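Local structure of protection of telomeres protein 1 (4HID) at residues Y36-T41 with R59-R64; L45-S50 with L101-C106; N93-I98 with I107-S112. The protein binds single-stranded telomeric DNA to protect the 3' overhang of chromosome ends and regulates telomerase and telomere length. The protein carries 1 engineered substitution. All blocks are in the same frame, centred on the assembly; numbering follows the deposited sequence.

Contact 1 (Y36-T41 with R59-R64)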
loop_
_atom_site.group_PDB
_atom_site.type_symbol
_atom_site.label_atom_id
_atom_site.label_comp_id
_atom_site.label_asym_id
_atom_site.label_seq_id
_atom_site.Cartn_x
_atom_site.Cartn_y
_atom_site.Cartn_z
ATOM N N TYR A 36 -3.286 3.876 1.397
ATOM C CA TYR A 36 -4.047 2.637 1.374
ATOM C C TYR A 36 -3.982 2.123 -0.055
ATOM O O TYR A 36 -4.423 2.791 -0.982
ATOM C CB TYR A 36 -5.485 2.862 1.831
ATOM C CG TYR A 36 -5.576 3.415 3.235
ATOM C CD1 TYR A 36 -5.436 4.773 3.476
ATOM C CD2 TYR A 36 -5.790 2.577 4.320
ATOM C CE1 TYR A 36 -5.511 5.281 4.753
ATOM C CE2 TYR A 36 -5.864 3.073 5.601
ATOM C CZ TYR A 36 -5.726 4.428 5.814
ATOM O OH TYR A 36 -5.799 4.927 7.088
ATOM N N VAL A 37 -3.393 0.947 -0.225
ATOM C CA VAL A 37 -3.018 0.472 -1.548
ATOM C C VAL A 37 -3.524 -0.949 -1.801
ATOM O O VAL A 37 -3.763 -1.707 -0.870
ATOM C CB VAL A 37 -1.491 0.535 -1.762
ATOM C CG1 VAL A 37 -0.969 1.909 -1.408
ATOM C CG2 VAL A 37 -0.798 -0.527 -0.938
ATOM N N THR A 38 -3.690 -1.294 -3.072
ATOM C CA THR A 38 -4.183 -2.611 -3.456
ATOM C C THR A 38 -3.498 -3.084 -4.734
ATOM O O THR A 38 -3.115 -2.274 -5.574
ATOM C CB THR A 38 -5.710 -2.603 -3.663
ATOM O OG1 THR A 38 -6.179 -3.941 -3.859
ATOM C CG2 THR A 38 -6.079 -1.758 -4.872
ATOM N N ASP A 39 -3.343 -4.395 -4.877
ATOM C CA ASP A 39 -3.108 -4.993 -6.185
ATOM C C ASP A 39 -4.227 -5.956 -6.558
ATOM O O ASP A 39 -4.074 -6.777 -7.456
ATOM C CB ASP A 39 -1.750 -5.702 -6.229
ATOM C CG ASP A 39 -1.708 -6.951 -5.365
ATOM O OD1 ASP A 39 -2.722 -7.267 -4.717
ATOM O OD2 ASP A 39 -0.652 -7.613 -5.333
ATOM N N TYR A 40 -5.351 -5.829 -5.867
ATOM C CA TYR A 40 -6.525 -6.644 -6.135
ATOM C C TYR A 40 -6.281 -8.139 -5.952
ATOM O O TYR A 40 -6.828 -8.968 -6.674
ATOM C CB TYR A 40 -7.113 -6.309 -7.504
ATOM C CG TYR A 40 -7.775 -4.950 -7.507
ATOM C CD1 TYR A 40 -9.062 -4.784 -7.022
ATOM C CD2 TYR A 40 -7.099 -3.827 -7.957
ATOM C CE1 TYR A 40 -9.663 -3.547 -7.003
ATOM C CE2 TYR A 40 -7.693 -2.585 -7.943
ATOM C CZ TYR A 40 -8.975 -2.449 -7.465
ATOM O OH TYR A 40 -9.574 -1.215 -7.449
ATOM N N THR A 41 -5.460 -8.459 -4.957
ATOM C CA THR A 41 -5.338 -9.805 -4.420
ATOM C C THR A 41 -5.628 -9.741 -2.923
ATOM O O THR A 41 -5.329 -8.743 -2.275
ATOM C CB THR A 41 -3.937 -10.404 -4.642
ATOM O OG1 THR A 41 -2.983 -9.733 -3.814
ATOM C CG2 THR A 41 -3.525 -10.284 -6.101
ATOM N N ARG A 59 -12.639 4.563 -3.243
ATOM C CA ARG A 59 -12.702 4.122 -4.626
ATOM C C ARG A 59 -12.031 2.763 -4.807
ATOM O O ARG A 59 -11.631 2.403 -5.907
ATOM C CB ARG A 59 -12.051 5.157 -5.545
ATOM C CG ARG A 59 -13.001 6.227 -6.063
ATOM C CD ARG A 59 -12.968 6.315 -7.582
ATOM N NE ARG A 59 -11.629 6.612 -8.086
ATOM C CZ ARG A 59 -11.286 7.755 -8.672
ATOM N NH1 ARG A 59 -12.185 8.718 -8.835
ATOM N NH2 ARG A 59 -10.042 7.934 -9.100
ATOM N N GLY A 60 -11.916 2.010 -3.719
ATOM C CA GLY A 60 -11.255 0.721 -3.759
ATOM C C GLY A 60 -12.167 -0.462 -3.523
ATOM O O GLY A 60 -13.382 -0.319 -3.388
ATOM N N PRO A 61 -11.567 -1.643 -3.475
ATOM C CA PRO A 61 -12.321 -2.870 -3.235
ATOM C C PRO A 61 -12.706 -3.003 -1.771
ATOM O O PRO A 61 -12.143 -2.344 -0.905
ATOM C CB PRO A 61 -11.321 -3.962 -3.610
ATOM C CG PRO A 61 -10.009 -3.375 -3.290
ATOM C CD PRO A 61 -10.120 -1.899 -3.565
ATOM N N PHE A 62 -13.672 -3.869 -1.514
ATOM C CA PHE A 62 -14.101 -4.174 -0.158
ATOM C C PHE A 62 -13.606 -5.548 0.280
ATOM O O PHE A 62 -13.055 -6.301 -0.515
ATOM C CB PHE A 62 -15.625 -4.086 -0.050
ATOM C CG PHE A 62 -16.176 -2.730 -0.385
ATOM C CD1 PHE A 62 -15.939 -1.648 0.443
ATOM C CD2 PHE A 62 -16.925 -2.533 -1.526
ATOM C CE1 PHE A 62 -16.441 -0.398 0.139
ATOM C CE2 PHE A 62 -17.431 -1.286 -1.835
ATOM C CZ PHE A 62 -17.187 -0.217 -1.000
ATOM N N GLY A 63 -13.800 -5.866 1.553
ATOM C CA GLY A 63 -13.138 -7.005 2.155
ATOM C C GLY A 63 -11.634 -6.826 2.241
ATOM O O GLY A 63 -11.137 -5.705 2.282
ATOM N N ARG A 64 -10.924 -7.939 2.377
ATOM C CA ARG A 64 -9.511 -7.922 2.732
ATOM C C ARG A 64 -8.625 -7.740 1.513
ATOM O O ARG A 64 -7.818 -8.606 1.199
ATOM C CB ARG A 64 -9.136 -9.214 3.462
ATOM C CG ARG A 64 -9.987 -9.507 4.688
ATOM C CD ARG A 64 -9.329 -10.539 5.585
ATOM N NE ARG A 64 -10.218 -10.993 6.649
ATOM C CZ ARG A 64 -10.082 -10.661 7.928
ATOM N NH1 ARG A 64 -9.090 -9.873 8.311
ATOM N NH2 ARG A 64 -10.935 -11.124 8.827
HETATM O O HOH W 1 -12.038 -0.806 -6.805
#
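Thr38 OG1 has two hydrogen-bond partners and also meets Pro61 across the contact. It accepts a hydrogen bond from Tyr40 N (2.9 Å, Tyr40 N to Thr38 OG1), which makes an ST turn, and it donates to Phe65 O. OG1 lies anti to the backbone N (chi1 -172°), a setting that carries it toward the proline, with Thr38 OG1 3.9 Å from Pro61 CG. Tyr40 forms the broad part of the interface. Its ring and Pro61 meet at a slant, neither squarely on a face nor at an edge, Tyr40 CE1 standing 3.7 Å from Pro61 CG, while Thr38 OG1 rises above one face of the ring near its rim. The phenol oxygen passes Pro61 CD and ends at a water in the ring plane, 2.6 Å from Tyr40 OH; that water gives a weak bond to Arg59 O. Between Thr38 and Tyr40, Asp39 OD1 takes bonds from both Thr41 N, in an Asx turn, and Thr41 OG1; the hydroxyl comes to the syn side, Thr41 OG1 lying 2.6 Å from Asp39 OD1. Helix 131-140 adds Lys137 against Tyr40 and Tyr140 against Pro61, so the end of strand 33-38 and the loop before strand 67-71 pack beside this helix of the OB fold. The polar atoms of the turn are bonded within 36-41 and to Phe65, Leu8 and Ser9, which leaves the contact with 59-64 mainly apolar, tyrosine ring against proline ring, a water adding a weak polar link.

Contact 2 (L45-S50 with L101-C106). With nucleotides of chain B.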
loop_
_atom_site.group_PDB
_atom_site.type_symbol
_atom_site.label_atom_id
_atom_site.label_comp_id
_atom_site.label_asym_id
_atom_site.label_seq_id
_atom_site.Cartn_x
_atom_site.Cartn_y
_atom_site.Cartn_z
ATOM N N LEU A 45 -5.123 -11.288 6.375
ATOM C CA LEU A 45 -4.768 -10.448 7.516
ATOM C C LEU A 45 -5.074 -8.966 7.290
ATOM O O LEU A 45 -4.961 -8.160 8.207
ATOM C CB LEU A 45 -3.294 -10.630 7.887
ATOM C CG LEU A 45 -2.844 -12.013 8.364
ATOM C CD1 LEU A 45 -1.361 -11.993 8.699
ATOM C CD2 LEU A 45 -3.656 -12.481 9.557
ATOM N N PHE A 46 -5.461 -8.611 6.070
ATOM C CA PHE A 46 -5.836 -7.234 5.770
ATOM C C PHE A 46 -7.146 -6.872 6.462
ATOM O O PHE A 46 -7.947 -7.743 6.780
ATOM C CB PHE A 46 -5.968 -7.020 4.262
ATOM C CG PHE A 46 -4.661 -7.064 3.521
ATOM C CD1 PHE A 46 -3.463 -7.172 4.201
ATOM C CD2 PHE A 46 -4.635 -6.997 2.141
ATOM C CE1 PHE A 46 -2.266 -7.214 3.520
ATOM C CE2 PHE A 46 -3.442 -7.039 1.456
ATOM C CZ PHE A 46 -2.255 -7.146 2.148
ATOM N N PHE A 47 -7.365 -5.582 6.683
ATOM C CA PHE A 47 -8.648 -5.117 7.193
ATOM C C PHE A 47 -9.775 -5.354 6.188
ATOM O O PHE A 47 -9.634 -5.050 5.007
ATOM C CB PHE A 47 -8.584 -3.637 7.570
ATOM C CG PHE A 47 -9.832 -3.130 8.224
ATOM C CD1 PHE A 47 -10.760 -2.405 7.503
ATOM C CD2 PHE A 47 -10.085 -3.392 9.559
ATOM C CE1 PHE A 47 -11.913 -1.944 8.101
ATOM C CE2 PHE A 47 -11.237 -2.932 10.160
ATOM C CZ PHE A 47 -12.151 -2.207 9.429
ATOM N N PRO A 48 -10.905 -5.895 6.663
ATOM C CA PRO A 48 -12.071 -6.089 5.804
ATOM C C PRO A 48 -12.873 -4.801 5.686
ATOM O O PRO A 48 -13.623 -4.459 6.594
ATOM C CB PRO A 48 -12.876 -7.144 6.556
ATOM C CG PRO A 48 -12.555 -6.906 7.982
ATOM C CD PRO A 48 -11.167 -6.320 8.049
ATOM N N MET A 49 -12.706 -4.096 4.574
ATOM C CA MET A 49 -13.441 -2.864 4.345
ATOM C C MET A 49 -14.916 -3.144 4.099
ATOM O O MET A 49 -15.274 -3.925 3.224
ATOM C CB MET A 49 -12.845 -2.089 3.170
ATOM C CG MET A 49 -11.495 -1.470 3.474
ATOM S SD MET A 49 -11.586 -0.226 4.769
ATOM C CE MET A 49 -12.327 1.129 3.878
ATOM N N SER A 50 -15.763 -2.500 4.890
ATOM C CA SER A 50 -17.202 -2.672 4.770
ATOM C C SER A 50 -17.749 -1.844 3.616
ATOM O O SER A 50 -17.458 -0.655 3.510
ATOM C CB SER A 50 -17.899 -2.284 6.075
ATOM O OG SER A 50 -19.304 -2.373 5.948
ATOM N N LEU A 101 -5.506 -5.068 16.633
ATOM C CA LEU A 101 -6.565 -5.967 16.367
ATOM C C LEU A 101 -6.062 -7.118 15.394
ATOM O O LEU A 101 -6.801 -8.038 15.062
ATOM C CB LEU A 101 -7.710 -5.222 15.685
ATOM C CG LEU A 101 -8.866 -4.852 16.614
ATOM C CD1 LEU A 101 -8.386 -3.937 17.728
ATOM C CD2 LEU A 101 -10.005 -4.206 15.846
ATOM N N GLY A 102 -4.785 -7.053 15.034
ATOM C CA GLY A 102 -4.139 -8.158 14.352
ATOM C C GLY A 102 -4.020 -7.952 12.854
ATOM O O GLY A 102 -3.587 -8.846 12.134
ATOM N N TYR A 103 -4.449 -6.784 12.385
ATOM C CA TYR A 103 -4.468 -6.481 10.958
ATOM C C TYR A 103 -3.090 -6.137 10.431
ATOM O O TYR A 103 -2.367 -5.346 11.026
ATOM C CB TYR A 103 -5.439 -5.338 10.656
ATOM C CG TYR A 103 -6.857 -5.644 11.059
ATOM C CD1 TYR A 103 -7.553 -6.687 10.473
ATOM C CD2 TYR A 103 -7.494 -4.902 12.039
ATOM C CE1 TYR A 103 -8.849 -6.975 10.841
ATOM C CE2 TYR A 103 -8.789 -5.186 12.413
ATOM C CZ TYR A 103 -9.459 -6.221 11.811
ATOM O OH TYR A 103 -10.745 -6.505 12.183
ATOM N N LEU A 104 -2.684 -6.660 9.357
ATOM C CA LEU A 104 -1.376 -6.478 8.748
ATOM C C LEU A 104 -1.257 -5.122 8.065
ATOM O O LEU A 104 -2.159 -4.686 7.359
ATOM C CB LEU A 104 -1.100 -7.595 7.741
ATOM C CG LEU A 104 0.202 -7.539 6.942
ATOM C CD1 LEU A 104 1.404 -7.641 7.857
ATOM C CD2 LEU A 104 0.227 -8.634 5.903
ATOM N N GLU A 105 -0.239 -4.478 8.236
ATOM C CA GLU A 105 0.043 -3.231 7.555
ATOM C C GLU A 105 1.533 -3.153 7.270
ATOM O O GLU A 105 2.307 -3.964 7.760
ATOM C CB GLU A 105 -0.418 -2.029 8.380
ATOM C CG GLU A 105 0.328 -1.817 9.682
ATOM C CD GLU A 105 -0.372 -0.821 10.578
ATOM O OE1 GLU A 105 -0.319 0.384 10.281
ATOM O OE2 GLU A 105 -0.990 -1.239 11.572
ATOM N N CYS A 106 1.929 -2.183 6.464
ATOM C CA CYS A 106 3.340 -2.010 6.158
ATOM C C CYS A 106 3.807 -0.621 6.585
ATOM O O CYS A 106 2.998 0.273 6.801
ATOM C CB CYS A 106 3.633 -2.283 4.682
ATOM S SG CYS A 106 3.093 -1.017 3.548
ATOM P P DA B 5 -11.758 4.216 12.029
ATOM O OP1 DA B 5 -12.914 5.062 11.684
ATOM O OP2 DA B 5 -11.893 3.162 13.053
ATOM O "O5'" DA B 5 -11.218 3.525 10.696
ATOM C "C5'" DA B 5 -10.663 4.330 9.676
ATOM C "C4'" DA B 5 -10.789 3.670 8.317
ATOM O "O4'" DA B 5 -9.675 2.773 8.107
ATOM C "C3'" DA B 5 -12.055 2.847 8.128
ATOM O "O3'" DA B 5 -12.571 3.057 6.824
ATOM C "C2'" DA B 5 -11.595 1.412 8.362
ATOM C "C1'" DA B 5 -10.126 1.448 7.955
ATOM N N9 DA B 5 -9.262 0.619 8.784
ATOM C C8 DA B 5 -9.448 0.279 10.089
ATOM N N7 DA B 5 -8.494 -0.470 10.576
ATOM C C5 DA B 5 -7.621 -0.630 9.515
ATOM C C6 DA B 5 -6.403 -1.321 9.376
ATOM N N6 DA B 5 -5.831 -2.014 10.360
ATOM N N1 DA B 5 -5.792 -1.274 8.176
ATOM C C2 DA B 5 -6.357 -0.583 7.185
ATOM N N3 DA B 5 -7.491 0.106 7.201
ATOM C C4 DA B 5 -8.080 0.040 8.403
#
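The Phe47 ring has the base of DA5 of chain B over one face, C8 of that base lying above the ring centre, and Pro48 CD from its own chain over the other, offset toward the rim. Its edge is turned to the face of Tyr103 in a T-shaped pair, with centroids of the Phe47 and Tyr103 rings 5.0 Å apart and planes at 79°. The nearest atoms of that pair are Phe47 CD2 and Tyr103 CE2, 3.6 Å apart. Phe47 has CG anti to its backbone N (chi1 -174°), and in that setting the ring lies flat against the adenine, Phe47 CE1 reaching 3.4 Å from C2' of DA5 of chain B. Pro48 CD also packs against the second aromatic, 3.7 Å from Tyr103 CE1. In the plane of the Tyr103 ring, at its edge, lies Leu45 O, while Tyr103 CB comes 3.4 Å from N6 of DA5 of chain B.

This is the DNA-binding side of an OB fold: 45-50 belongs to the long loop between strands 33-38 and 67-71, and Tyr103 comes from the hairpin loop before strand 104-108, so both loops touch the same adenine. Asp99 OD1 accepts from Tyr103 N within that hairpin loop. The backbones are joined by one nearly straight bond, Leu104 N to Leu45 O at 3.0 Å (164°). The same oxygen receives a CA-H...O contact from Tyr103 CA. Next to this bond, the CB atoms of Leu45 and Leu104 touch, and Leu104 CD2 rests at the edge of the Phe46 ring, 3.7 Å from Phe46 CE1. Met49 bends at chi2 and chi3, and its CE ends near O3' of DA5 of chain B.

Contact 3 (N93-I98 with I107-S112). With nucleotides of chain B.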
loop_
_atom_site.group_PDB
_atom_site.type_symbol
_atom_site.label_atom_id
_atom_site.label_comp_id
_atom_site.label_asym_id
_atom_site.label_seq_id
_atom_site.Cartn_x
_atom_site.Cartn_y
_atom_site.Cartn_z
ATOM N N ASN A 93 11.277 -3.354 -0.229
ATOM C CA ASN A 93 11.840 -3.714 1.064
ATOM C C ASN A 93 11.205 -2.953 2.226
ATOM O O ASN A 93 11.890 -2.523 3.148
ATOM C CB ASN A 93 13.355 -3.518 1.053
ATOM C CG ASN A 93 14.017 -4.211 -0.120
ATOM O OD1 ASN A 93 13.955 -5.428 -0.246
ATOM N ND2 ASN A 93 14.647 -3.434 -0.987
ATOM N N VAL A 94 9.889 -2.804 2.183
ATOM C CA VAL A 94 9.179 -2.181 3.286
ATOM C C VAL A 94 8.961 -3.194 4.403
ATOM O O VAL A 94 8.884 -4.392 4.165
ATOM C CB VAL A 94 7.825 -1.594 2.847
ATOM C CG1 VAL A 94 8.024 -0.587 1.723
ATOM C CG2 VAL A 94 6.887 -2.701 2.419
ATOM N N ARG A 95 8.872 -2.690 5.625
ATOM C CA ARG A 95 8.655 -3.512 6.802
ATOM C C ARG A 95 7.166 -3.737 7.006
ATOM O O ARG A 95 6.350 -2.907 6.622
ATOM C CB ARG A 95 9.272 -2.833 8.028
ATOM C CG ARG A 95 8.744 -3.310 9.371
ATOM C CD ARG A 95 9.295 -2.462 10.513
ATOM N NE ARG A 95 10.735 -2.629 10.673
ATOM C CZ ARG A 95 11.510 -1.820 11.388
ATOM N NH1 ARG A 95 10.991 -0.777 12.013
ATOM N NH2 ARG A 95 12.808 -2.055 11.474
ATOM N N THR A 96 6.816 -4.869 7.605
ATOM C CA THR A 96 5.420 -5.182 7.873
ATOM C C THR A 96 5.195 -5.488 9.355
ATOM O O THR A 96 6.077 -6.010 10.032
ATOM C CB THR A 96 4.930 -6.362 7.001
ATOM O OG1 THR A 96 5.634 -7.555 7.361
ATOM C CG2 THR A 96 5.168 -6.072 5.527
ATOM N N LYS A 97 4.006 -5.160 9.847
ATOM C CA LYS A 97 3.645 -5.412 11.235
ATOM C C LYS A 97 2.131 -5.483 11.371
ATOM O O LYS A 97 1.413 -5.263 10.403
ATOM C CB LYS A 97 4.203 -4.311 12.141
ATOM C CG LYS A 97 3.744 -2.908 11.774
ATOM C CD LYS A 97 3.736 -1.979 12.980
ATOM C CE LYS A 97 3.132 -2.665 14.195
ATOM N NZ LYS A 97 2.223 -1.781 14.967
ATOM N N ILE A 98 1.651 -5.791 12.571
ATOM C CA ILE A 98 0.218 -5.755 12.849
ATOM C C ILE A 98 -0.152 -4.627 13.809
ATOM O O ILE A 98 0.680 -4.163 14.586
ATOM C CB ILE A 98 -0.286 -7.093 13.421
ATOM C CG1 ILE A 98 0.425 -7.415 14.737
ATOM C CG2 ILE A 98 -0.088 -8.219 12.412
ATOM C CD1 ILE A 98 -0.288 -8.442 15.584
ATOM N N ILE A 107 5.115 -0.459 6.726
ATOM C CA ILE A 107 5.670 0.756 7.290
ATOM C C ILE A 107 6.951 1.186 6.594
ATOM O O ILE A 107 7.882 0.400 6.472
ATOM C CB ILE A 107 6.020 0.540 8.779
ATOM C CG1 ILE A 107 4.855 -0.122 9.519
ATOM C CG2 ILE A 107 6.435 1.848 9.433
ATOM C CD1 ILE A 107 3.667 0.781 9.733
ATOM N N LEU A 108 7.013 2.451 6.202
ATOM C CA LEU A 108 8.263 3.046 5.760
ATOM C C LEU A 108 8.795 3.927 6.889
ATOM O O LEU A 108 8.347 5.051 7.076
ATOM C CB LEU A 108 8.072 3.843 4.470
ATOM C CG LEU A 108 8.061 3.030 3.172
ATOM C CD1 LEU A 108 8.004 3.937 1.963
ATOM C CD2 LEU A 108 9.267 2.115 3.093
ATOM N N HIS A 109 9.738 3.386 7.652
ATOM C CA HIS A 109 10.267 4.048 8.838
ATOM C C HIS A 109 11.536 4.819 8.513
ATOM O O HIS A 109 12.177 4.566 7.500
ATOM C CB HIS A 109 10.574 3.015 9.920
ATOM C CG HIS A 109 11.616 2.016 9.522
ATOM N ND1 HIS A 109 11.303 0.810 8.933
ATOM C CD2 HIS A 109 12.964 2.044 9.628
ATOM C CE1 HIS A 109 12.416 0.138 8.696
ATOM N NE2 HIS A 109 13.437 0.865 9.108
ATOM N N GLY A 110 11.900 5.749 9.387
ATOM C CA GLY A 110 13.167 6.446 9.280
ATOM C C GLY A 110 14.363 5.539 9.049
ATOM O O GLY A 110 14.536 4.539 9.742
ATOM N N ASP A 111 15.190 5.894 8.068
ATOM C CA ASP A 111 16.387 5.123 7.748
ATOM C C ASP A 111 17.369 5.931 6.906
ATOM O O ASP A 111 17.614 5.613 5.745
ATOM C CB ASP A 111 16.018 3.830 7.017
ATOM C CG ASP A 111 17.202 2.908 6.835
ATOM O OD1 ASP A 111 18.301 3.254 7.310
ATOM O OD2 ASP A 111 17.033 1.836 6.222
ATOM N N SER A 112 17.930 6.977 7.496
ATOM C CA SER A 112 18.771 7.902 6.750
ATOM C C SER A 112 20.033 7.220 6.223
ATOM O O SER A 112 20.631 7.678 5.255
ATOM C CB SER A 112 19.140 9.108 7.615
ATOM O OG SER A 112 19.929 8.717 8.721
ATOM P P DC B 2 2.631 6.759 18.311
ATOM O OP1 DC B 2 2.436 7.776 19.356
ATOM O OP2 DC B 2 1.926 5.466 18.382
ATOM O "O5'" DC B 2 2.333 7.428 16.895
ATOM C "C5'" DC B 2 1.002 7.638 16.468
ATOM C "C4'" DC B 2 0.473 6.496 15.618
ATOM O "O4'" DC B 2 1.469 5.474 15.387
ATOM C "C3'" DC B 2 -0.712 5.761 16.230
ATOM O "O3'" DC B 2 -1.881 6.178 15.555
ATOM C "C2'" DC B 2 -0.407 4.277 16.007
ATOM C "C1'" DC B 2 0.751 4.319 15.018
ATOM N N1 DC B 2 1.671 3.146 15.063
ATOM C C2 DC B 2 1.551 2.109 14.127
ATOM O O2 DC B 2 0.668 2.155 13.259
ATOM N N3 DC B 2 2.409 1.064 14.199
ATOM C C4 DC B 2 3.346 1.030 15.144
ATOM N N4 DC B 2 4.168 -0.025 15.172
ATOM C C5 DC B 2 3.485 2.074 16.101
ATOM C C6 DC B 2 2.637 3.103 16.022
ATOM O "O5'" DG B 1 7.247 2.955 18.069
ATOM C "C5'" DG B 1 6.342 3.612 18.936
ATOM C "C4'" DG B 1 6.053 5.023 18.464
ATOM O "O4'" DG B 1 7.044 5.436 17.489
ATOM C "C3'" DG B 1 4.702 5.227 17.796
ATOM O "O3'" DG B 1 4.200 6.486 18.204
ATOM C "C2'" DG B 1 5.049 5.207 16.308
ATOM C "C1'" DG B 1 6.412 5.887 16.309
ATOM N N9 DG B 1 7.288 5.545 15.188
ATOM C C8 DG B 1 7.601 4.288 14.737
ATOM N N7 DG B 1 8.419 4.288 13.726
ATOM C C5 DG B 1 8.670 5.632 13.489
ATOM C C6 DG B 1 9.489 6.251 12.514
ATOM O O6 DG B 1 10.176 5.720 11.633
ATOM N N1 DG B 1 9.464 7.635 12.619
ATOM C C2 DG B 1 8.741 8.330 13.553
ATOM N N2 DG B 1 8.844 9.664 13.499
ATOM N N3 DG B 1 7.973 7.764 14.473
ATOM C C4 DG B 1 7.982 6.416 14.383
#
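Arg95 lies on strand 88-98 of the antiparallel hairpin with strand 104-108, in the OB barrel, and its side chain runs across to His109. Arg95 CB passes Ile107 O at 3.8 Å. The chain stays extended through chi2 and CD comes near His109 ND1; the bend at chi3 (-66°) then lays the guanidinium flat on the imidazole, centres of the Arg95 and His109 groups 3.8 Å apart and planes at 11°. Arg95 CZ is closest, 3.4 Å from His109 CE1; Arg95 NE and NH2 are also nearest His109 CE1, and NH1 is close to ND1 without a bond. Arg16 NH2 lies close to Arg95 NH2, two like charges. In the strands themselves, Arg95 and Ile107 form a hydrogen-bonded pair: Ile107 N reaches Arg95 O at 2.7 Å, whereas the return bond, Arg95 N to Ile107 O, is weak. Val94 CG1 and Leu108 CD2 press together at 3.3 Å, tighter than usual van der Waals contact. Lys97 CG packs on Ile107 CG1. Beyond the stack the DNA begins: His109 CB approaches DG1 of chain B, and Gly110 N donates to O6 of DG1 of chain B at 2.8 Å and 159°.

From the N terminus, strand 33-38 ends in 36-41, and contact 1 closes the long loop by bringing 59-64 back, tying the strand's end to the chain before strand 67-71. Segment 45-50 leaves from within that loop and finds its partner far along the chain in 101-106, so contacts 1 and 2 cross; Gly63 N with Met49 O and Arg64 NH1 with Phe46 O join them. Contact 2 ties the loop to the start of strand 104-108. Before 101-106, 93-98 has passed; it pairs with 107-112 beyond, so contacts 2 and 3 cross too, contact 3 tying strands 88-98 and 104-108. Contacts 1 and 3 follow in series, centres about 20 Å apart, on opposite sides of the chain's centre.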